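Local coordinates for tRNA threonylcarbamoyladenosine biosynthesis protein TsaE (Haemophilus influenzae, PDB 1HTW) that binds ATP and magnesium and is required to form the threonylcarbamoyl group on adenosine 37 of tRNAs reading codons that begin with adenine, at residues 129-134 against 138-143; 53-56 against 62-65. All blocks are in the same frame, centred on the assembly; numbering follows the deposited sequence.

Contact 1: 129-134 against 138-143; sequences VNIDYY and RNIELI. With ADP (adenosine-5'-diphosphate), chain H.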
ATOM      1  N   VAL A 129       0.851  -6.362   3.725  1.00 13.07           N
ATOM      2  CA  VAL A 129       1.100  -7.154   2.512  1.00 19.26           C
ATOM      3  C   VAL A 129       2.558  -7.631   2.626  1.00 23.25           C
ATOM      4  O   VAL A 129       3.461  -6.789   2.528  1.00 21.20           O
ATOM      5  CB  VAL A 129       1.013  -6.227   1.265  1.00 19.63           C
ATOM      6  CG1 VAL A 129       1.303  -7.027   0.014  1.00 19.16           C
ATOM      7  CG2 VAL A 129      -0.400  -5.647   1.148  1.00 20.05           C
ATOM      8  N   ASN A 130       2.764  -8.929   2.882  1.00 17.46           N
ATOM      9  CA  ASN A 130       4.164  -9.377   3.123  1.00 16.51           C
ATOM     10  C   ASN A 130       4.627 -10.082   1.869  1.00 20.67           C
ATOM     11  O   ASN A 130       4.017 -11.079   1.444  1.00 19.49           O
ATOM     12  CB  ASN A 130       4.133 -10.388   4.291  1.00 19.51           C
ATOM     13  CG  ASN A 130       3.805  -9.744   5.618  1.00 24.76           C
ATOM     14  OD1 ASN A 130       3.934  -8.535   5.780  1.00 23.47           O
ATOM     15  ND2 ASN A 130       3.311 -10.519   6.597  1.00 22.31           N
ATOM     16  N   ILE A 131       5.635  -9.555   1.170  1.00 17.10           N
ATOM     17  CA  ILE A 131       6.055 -10.083  -0.087  1.00 15.16           C
ATOM     18  C   ILE A 131       7.348 -10.938   0.101  1.00 20.68           C
ATOM     19  O   ILE A 131       8.323 -10.365   0.550  1.00 20.50           O
ATOM     20  CB  ILE A 131       6.448  -8.913  -1.067  1.00 16.15           C
ATOM     21  CG1 ILE A 131       5.226  -7.948  -1.163  1.00 19.27           C
ATOM     22  CG2 ILE A 131       6.719  -9.505  -2.446  1.00 16.68           C
ATOM     23  CD1 ILE A 131       5.507  -6.840  -2.224  1.00 21.88           C
ATOM     24  N   ASP A 132       7.321 -12.159  -0.353  1.00 18.65           N
ATOM     25  CA  ASP A 132       8.545 -13.011  -0.400  1.00 19.22           C
ATOM     26  C   ASP A 132       8.906 -13.207  -1.854  1.00 14.80           C
ATOM     27  O   ASP A 132       8.194 -13.014  -2.841  1.00 16.13           O
ATOM     28  CB  ASP A 132       8.323 -14.362   0.245  1.00 21.86           C
ATOM     29  CG  ASP A 132       9.563 -15.112   0.679  1.00 33.04           C
ATOM     30  OD1 ASP A 132      10.704 -14.589   0.638  1.00 32.51           O
ATOM     31  OD2 ASP A 132       9.371 -16.244   1.199  1.00 30.17           O
ATOM     32  N   TYR A 133      10.201 -13.600  -2.069  1.00 17.75           N
ATOM     33  CA  TYR A 133      10.643 -13.652  -3.473  1.00 18.68           C
ATOM     34  C   TYR A 133      11.667 -14.799  -3.694  1.00 22.33           C
ATOM     35  O   TYR A 133      12.299 -15.191  -2.729  1.00 22.00           O
ATOM     36  CB  TYR A 133      11.444 -12.345  -3.748  1.00 24.58           C
ATOM     37  CG  TYR A 133      12.538 -12.054  -2.748  1.00 30.60           C
ATOM     38  CD1 TYR A 133      12.278 -11.439  -1.540  1.00 22.51           C
ATOM     39  CD2 TYR A 133      13.878 -12.373  -3.020  1.00 39.56           C
ATOM     40  CE1 TYR A 133      13.230 -11.203  -0.588  1.00 24.43           C
ATOM     41  CE2 TYR A 133      14.864 -12.127  -2.074  1.00 32.02           C
ATOM     42  CZ  TYR A 133      14.560 -11.523  -0.885  1.00 31.63           C
ATOM     43  OH  TYR A 133      15.528 -11.225   0.049  1.00 29.70           O
ATOM     44  N   TYR A 134      11.740 -15.166  -4.918  1.00 22.51           N
ATOM     45  CA  TYR A 134      12.689 -16.188  -5.417  1.00 28.32           C
ATOM     46  C   TYR A 134      12.889 -15.944  -6.903  1.00 22.45           C
ATOM     47  O   TYR A 134      11.988 -16.152  -7.734  1.00 21.86           O
ATOM     48  CB  TYR A 134      12.003 -17.517  -5.133  1.00 25.23           C
ATOM     49  CG  TYR A 134      12.801 -18.772  -5.306  1.00 30.22           C
ATOM     50  CD1 TYR A 134      13.065 -19.261  -6.581  1.00 37.38           C
ATOM     51  CD2 TYR A 134      13.277 -19.479  -4.208  1.00 34.41           C
ATOM     52  CE1 TYR A 134      13.749 -20.444  -6.761  1.00 49.42           C
ATOM     53  CE2 TYR A 134      13.967 -20.670  -4.378  1.00 37.17           C
ATOM     54  CZ  TYR A 134      14.202 -21.136  -5.653  1.00 41.78           C
ATOM     55  OH  TYR A 134      14.895 -22.309  -5.849  1.00 33.59           O
ATOM     56  N   ARG A 138       7.327 -14.285  -6.984  1.00 16.80           N
ATOM     57  CA  ARG A 138       7.032 -13.798  -5.665  1.00 13.28           C
ATOM     58  C   ARG A 138       5.864 -14.591  -5.073  1.00 12.14           C
ATOM     59  O   ARG A 138       5.142 -15.282  -5.757  1.00 16.39           O
ATOM     60  CB  ARG A 138       6.622 -12.266  -5.676  1.00 18.37           C
ATOM     61  CG  ARG A 138       7.658 -11.363  -6.324  1.00 19.00           C
ATOM     62  CD  ARG A 138       8.910 -11.129  -5.572  1.00 21.82           C
ATOM     63  NE  ARG A 138       9.823 -10.131  -6.172  1.00 26.32           N
ATOM     64  CZ  ARG A 138      10.789 -10.468  -7.022  1.00 29.84           C
ATOM     65  NH1 ARG A 138      11.008 -11.750  -7.338  1.00 23.54           N
ATOM     66  NH2 ARG A 138      11.659  -9.556  -7.471  1.00 25.72           N
ATOM     67  N   ASN A 139       5.686 -14.427  -3.768  1.00 16.27           N
ATOM     68  CA  ASN A 139       4.477 -14.919  -3.087  1.00 16.47           C
ATOM     69  C   ASN A 139       4.125 -13.853  -2.042  1.00 14.43           C
ATOM     70  O   ASN A 139       4.948 -13.389  -1.258  1.00 17.92           O
ATOM     71  CB  ASN A 139       4.785 -16.281  -2.417  1.00 16.96           C
ATOM     72  CG  ASN A 139       3.478 -17.014  -2.076  1.00 15.55           C
ATOM     73  OD1 ASN A 139       2.895 -17.679  -2.927  1.00 17.67           O
ATOM     74  ND2 ASN A 139       3.085 -16.808  -0.834  1.00 19.78           N
ATOM     75  N   ILE A 140       2.822 -13.472  -2.067  1.00 15.30           N
ATOM     76  CA  ILE A 140       2.393 -12.413  -1.140  1.00 14.36           C
ATOM     77  C   ILE A 140       1.386 -12.992  -0.139  1.00 15.04           C
ATOM     78  O   ILE A 140       0.606 -13.833  -0.525  1.00 18.76           O
ATOM     79  CB  ILE A 140       1.588 -11.376  -2.006  1.00 20.59           C
ATOM     80  CG1 ILE A 140       2.573 -10.724  -2.979  1.00 29.96           C
ATOM     81  CG2 ILE A 140       0.913 -10.396  -1.065  1.00 28.00           C
ATOM     82  CD1 ILE A 140       1.865  -9.918  -4.060  1.00 49.76           C
ATOM     83  N   GLU A 141       1.573 -12.582   1.100  1.00 16.77           N
ATOM     84  CA  GLU A 141       0.582 -12.951   2.146  1.00 16.89           C
ATOM     85  C   GLU A 141      -0.093 -11.610   2.489  1.00 18.90           C
ATOM     86  O   GLU A 141       0.618 -10.659   2.874  1.00 21.28           O
ATOM     87  CB  GLU A 141       1.247 -13.587   3.321  1.00 20.77           C
ATOM     88  CG  GLU A 141       1.945 -12.761   4.365  1.00 62.58           C
ATOM     89  CD  GLU A 141       3.086 -13.472   5.072  1.00 60.13           C
ATOM     90  OE1 GLU A 141       3.829 -14.223   4.394  1.00 70.45           O
ATOM     91  OE2 GLU A 141       3.300 -13.286   6.289  1.00 32.89           O
ATOM     92  N   LEU A 142      -1.406 -11.599   2.394  1.00 18.45           N
ATOM     93  CA  LEU A 142      -2.142 -10.412   2.913  1.00 16.07           C
ATOM     94  C   LEU A 142      -2.726 -10.844   4.269  1.00 16.88           C
ATOM     95  O   LEU A 142      -3.363 -11.915   4.387  1.00 22.19           O
ATOM     96  CB  LEU A 142      -3.301 -10.066   1.972  1.00 16.11           C
ATOM     97  CG  LEU A 142      -3.032  -9.514   0.595  1.00 29.77           C
ATOM     98  CD1 LEU A 142      -4.343  -8.961  -0.023  1.00 30.81           C
ATOM     99  CD2 LEU A 142      -2.018  -8.399   0.636  1.00 27.78           C
ATOM    100  N   ILE A 143      -2.544 -10.019   5.254  1.00 14.79           N
ATOM    101  CA  ILE A 143      -2.961 -10.256   6.606  1.00 14.87           C
ATOM    102  C   ILE A 143      -3.851  -9.064   7.061  1.00 17.95           C
ATOM    103  O   ILE A 143      -3.396  -7.952   7.157  1.00 18.29           O
ATOM    104  CB  ILE A 143      -1.774 -10.445   7.545  1.00 20.93           C
ATOM    105  CG1 ILE A 143      -0.885 -11.620   7.056  1.00 28.03           C
ATOM    106  CG2 ILE A 143      -2.280 -10.810   8.954  1.00 26.18           C
ATOM    107  CD1 ILE A 143       0.360 -11.751   7.921  1.00 26.67           C
TER
HETATM  108  PB  ADP H 560      10.994  -2.805  -3.374  1.00 19.45           P
HETATM  109  O1B ADP H 560      10.156  -1.521  -3.394  1.00 18.98           O
HETATM  110  O2B ADP H 560      10.442  -3.834  -2.482  1.00 20.16           O
HETATM  111  O3B ADP H 560      12.473  -2.385  -2.972  1.00 26.45           O
HETATM  112  PA  ADP H 560      10.945  -2.696  -6.271  1.00 20.91           P
HETATM  113  O1A ADP H 560      11.571  -1.344  -6.402  1.00 25.00           O
HETATM  114  O2A ADP H 560       9.546  -2.802  -6.735  1.00 19.97           O
HETATM  115  O3A ADP H 560      11.143  -3.297  -4.821  1.00 15.72           O
HETATM  116  O5' ADP H 560      11.838  -3.689  -7.159  1.00 24.82           O
HETATM  117  C5' ADP H 560      11.408  -4.932  -7.651  1.00 15.63           C
HETATM  118  C4' ADP H 560      12.396  -5.350  -8.774  1.00 24.85           C
HETATM  119  O4' ADP H 560      12.206  -6.733  -9.063  1.00 24.46           O
HETATM  120  C3' ADP H 560      12.196  -4.578 -10.059  1.00 27.78           C
HETATM  121  O3' ADP H 560      13.487  -4.250 -10.663  1.00 31.52           O
HETATM  122  C2' ADP H 560      11.332  -5.544 -10.847  1.00 24.74           C
HETATM  123  O2' ADP H 560      11.343  -5.338 -12.247  1.00 31.93           O
HETATM  124  C1' ADP H 560      11.846  -6.924 -10.381  1.00 21.52           C
HETATM  125  N9  ADP H 560      10.849  -7.963 -10.468  1.00 33.39           N
HETATM  126  C8  ADP H 560      11.000  -9.185 -11.057  1.00 33.51           C
HETATM  127  N7  ADP H 560      10.025 -10.020 -10.949  1.00 32.82           N
HETATM  128  C5  ADP H 560       9.138  -9.328 -10.250  1.00 28.71           C
HETATM  129  C6  ADP H 560       7.922  -9.775  -9.793  1.00 23.30           C
HETATM  130  N6  ADP H 560       7.428 -10.991  -9.974  1.00 19.99           N
HETATM  131  N1  ADP H 560       7.262  -8.895  -8.987  1.00 20.27           N
HETATM  132  C2  ADP H 560       7.790  -7.690  -8.715  1.00 19.75           C
HETATM  133  N3  ADP H 560       8.988  -7.182  -9.073  1.00 23.88           N
HETATM  134  C4  ADP H 560       9.584  -8.085  -9.890  1.00 25.84           C
HETATM  135  O   HOH W   1       5.147 -13.410   2.509  1.00 28.70           O

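Contact 2: 53-56 against 62-65; sequences MLQG and NVKS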
ATOM      1  N   MET A  53      -0.870  -1.036  -8.664  1.00 13.80           N
ATOM      2  CA  MET A  53      -2.135  -0.511  -7.994  1.00 13.42           C
ATOM      3  C   MET A  53      -2.478   0.853  -8.615  1.00 17.01           C
ATOM      4  O   MET A  53      -3.604   0.994  -9.121  1.00 18.17           O
ATOM      5  CB  MET A  53      -1.938  -0.396  -6.528  1.00 14.00           C
ATOM      6  CG  MET A  53      -1.704  -1.700  -5.695  1.00 13.97           C
ATOM      7  SD  MET A  53      -1.391  -1.529  -3.902  1.00 21.26           S
ATOM      8  CE  MET A  53      -3.195  -0.999  -3.287  1.00 20.38           C
ATOM      9  N   LEU A  54      -1.498   1.732  -8.684  1.00 13.72           N
ATOM     10  CA  LEU A  54      -1.874   3.140  -9.147  1.00 12.51           C
ATOM     11  C   LEU A  54      -2.121   3.195 -10.616  1.00 20.93           C
ATOM     12  O   LEU A  54      -3.076   3.838 -11.127  1.00 18.84           O
ATOM     13  CB  LEU A  54      -0.732   4.066  -8.743  1.00 12.83           C
ATOM     14  CG  LEU A  54      -0.406   4.258  -7.278  1.00 18.14           C
ATOM     15  CD1 LEU A  54       0.880   5.063  -7.076  1.00 17.98           C
ATOM     16  CD2 LEU A  54      -1.537   5.051  -6.597  1.00 27.82           C
ATOM     17  N   GLN A  55      -1.249   2.605 -11.473  1.00 15.72           N
ATOM     18  CA  GLN A  55      -1.414   2.597 -12.881  1.00 15.01           C
ATOM     19  C   GLN A  55      -2.580   1.736 -13.284  1.00 14.42           C
ATOM     20  O   GLN A  55      -3.304   1.925 -14.290  1.00 18.83           O
ATOM     21  CB  GLN A  55      -0.089   2.169 -13.651  1.00 13.58           C
ATOM     22  CG  GLN A  55       0.988   3.220 -13.376  1.00 12.11           C
ATOM     23  CD  GLN A  55       2.336   2.783 -14.052  1.00 19.56           C
ATOM     24  OE1 GLN A  55       2.430   1.608 -14.342  1.00 17.23           O
ATOM     25  NE2 GLN A  55       3.191   3.749 -14.352  1.00 20.70           N
ATOM     26  N   GLY A  56      -2.806   0.695 -12.417  1.00 17.06           N
ATOM     27  CA  GLY A  56      -3.930  -0.227 -12.682  1.00 17.40           C
ATOM     28  C   GLY A  56      -5.294   0.483 -12.575  1.00 19.82           C
ATOM     29  O   GLY A  56      -6.168   0.064 -13.368  1.00 22.59           O
ATOM     30  N   ASN A  62       5.086   8.076 -14.539  1.00 26.22           N
ATOM     31  CA  ASN A  62       5.964   7.274 -13.727  1.00 28.06           C
ATOM     32  C   ASN A  62       5.494   7.249 -12.263  1.00 24.94           C
ATOM     33  O   ASN A  62       4.909   8.187 -11.768  1.00 24.79           O
ATOM     34  CB  ASN A  62       7.417   7.755 -13.721  1.00 48.28           C
ATOM     35  CG  ASN A  62       8.018   8.261 -14.987  1.00 75.01           C
ATOM     36  OD1 ASN A  62       9.233   8.074 -15.244  1.00 70.68           O
ATOM     37  ND2 ASN A  62       7.246   8.958 -15.816  1.00 71.08           N
ATOM     38  N   VAL A  63       5.772   6.091 -11.630  1.00 20.08           N
ATOM     39  CA  VAL A  63       5.512   5.981 -10.196  1.00 19.87           C
ATOM     40  C   VAL A  63       6.902   5.967  -9.529  1.00 24.50           C
ATOM     41  O   VAL A  63       7.537   4.914  -9.472  1.00 30.25           O
ATOM     42  CB  VAL A  63       4.724   4.718  -9.832  1.00 20.32           C
ATOM     43  CG1 VAL A  63       4.700   4.451  -8.355  1.00 28.92           C
ATOM     44  CG2 VAL A  63       3.299   4.842 -10.409  1.00 18.97           C
ATOM     45  N   LYS A  64       7.314   7.134  -9.077  1.00 19.46           N
ATOM     46  CA  LYS A  64       8.656   7.316  -8.516  1.00 26.99           C
ATOM     47  C   LYS A  64       8.619   7.189  -7.015  1.00 27.74           C
ATOM     48  O   LYS A  64       7.856   7.916  -6.364  1.00 22.33           O
ATOM     49  CB  LYS A  64       9.184   8.713  -8.921  1.00 25.09           C
ATOM     50  CG  LYS A  64      10.603   8.986  -8.410  1.00 40.66           C
ATOM     51  CD  LYS A  64      11.107  10.347  -8.840  1.00 49.19           C
ATOM     52  CE  LYS A  64      11.426  10.421 -10.324  1.00 59.61           C
ATOM     53  NZ  LYS A  64      12.337  11.573 -10.627  1.00 63.66           N
ATOM     54  N   SER A  65       9.407   6.231  -6.443  1.00 17.56           N
ATOM     55  CA  SER A  65       9.392   6.162  -4.976  1.00 20.08           C
ATOM     56  C   SER A  65       9.933   7.459  -4.374  1.00 25.19           C
ATOM     57  O   SER A  65      10.980   7.975  -4.799  1.00 25.93           O
ATOM     58  CB  SER A  65      10.361   5.006  -4.583  1.00 30.17           C
ATOM     59  OG  SER A  65      10.646   5.032  -3.208  1.00 49.54           O
TER

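Contact 1: 129-134 against 138-143
The guanidinium of Arg-138 lies between a protein methylene and a nucleotide base. Tyr-133 CB covers one face, with Arg-138 CZ 3.8 Å from Tyr-133 CB; on the opposite face ADP C5 stands 3.7 Å above the plane, displaced toward the rim of the group. A bend at chi2 (-72°) turns the arginine chain along Tyr-133, so that Arg-138 CD approaches Tyr-133 CB to 3.4 Å. Its nitrogens are held by main-chain oxygens: NE by Ala-44, NH1 by Asp-135, and NH2, weakly, by Gly-43. These bonds would fix the rotation of the group beneath the adenine.

A second pair of flat groups meets between Asn-130 and Glu-141, their amide and carboxylate planes 68° apart. Glu-141 OE2 lies close to the plane of the Asn-130 amide, and the bond to it from Asn-130 ND2 is nearly straight at 2.8 Å, yet it meets the oxygen from above the carboxylate plane, 49° out of it. Asn-130 OD1 is bonded in turn to Asn-39 ND2.

The same two residues form a hydrogen-bonded backbone pair (Asn-130 N to Glu-141 O, 2.8 Å), as do Asp-132 and Asn-139. Between these pairs Ile-131 and Ile-140 project from the other face, where Val-129 CG1 lies alongside Ile-140 CG2 at 3.6 Å. Met-14 and Phe-21 of helix 11-28 pack on the aliphatic side chains here. The alternating pairs define an antiparallel beta hairpin whose turn end, through Arg-138, lines the adenosine side of the ADP pocket.

Contact 2: 53-56 against 62-65
Leu-54 makes the first approach to Val-63, and it does so through one methyl branch. With CG anti to the carbonyl carbon (chi1 -63°), the leucine reaches from the helix toward the loop, and Leu-54 CD1 lies 4.1 Å from Val-63 CG1. The same CD1 is equally far, 4.1 Å, from Val-63 CG2, so this methyl faces both prongs of the valine, and the two side chains cross at a slant. The contact is small, 143 Å² over both segments, and its closest atom pairs sit at ordinary van der Waals distance, while Leu-54 CA and Val-63 CA are 8.0 Å apart.

Gln-55 comes next, one residue on, and meets only the second prong. Its chi1 (-64°) sets Gln-55 CG 4.1 Å from Val-63 CG2; the extended chi2 (177°) then carries the amide onward so that Gln-55 NE2 remains at 4.1 Å from Val-63 CG2, a van der Waals approach to a carbon. The amide has its polar partners beside the contact: NE2 bonds to Gly-61 O, just ahead of the loop segment, and OE1 accepts from Arg-51 NH1.

Val-63 thus packs the loop after helix 46-56 against the C-terminal part of that helix, beside the Gln-55 to Gly-61 hydrogen bond. Leu-54 and Val-63 also both touch Tyr-74 of strand 71-76, and Leu-54 reaches Ile-81 of strand 79-85, while Met-53 packs against Phe-21, Ala-22 and Leu-25 of helix 11-28.

In the fold
The two contacts stand at different distances from the nucleotide. Contact 1 belongs to its site directly, since Arg-138 NH2 comes to 3.3 Å from ADP O4'. Contact 2 stands back: the side chain of Val-63 is about 9 Å from the bound ADP and also about 9 Å from a magnesium ion, and about 5 Å from the side chain of Thr-47, a magnesium ligand. The phosphate-binding loop of this P-loop NTPase fold connects the two regions, because it touches contact 1 through Ala-44 and runs into helix 46-56, whose C-terminal part supplies one side of contact 2. The contact centres are 19 Å apart, their nearest atoms about 7 Å, without touching.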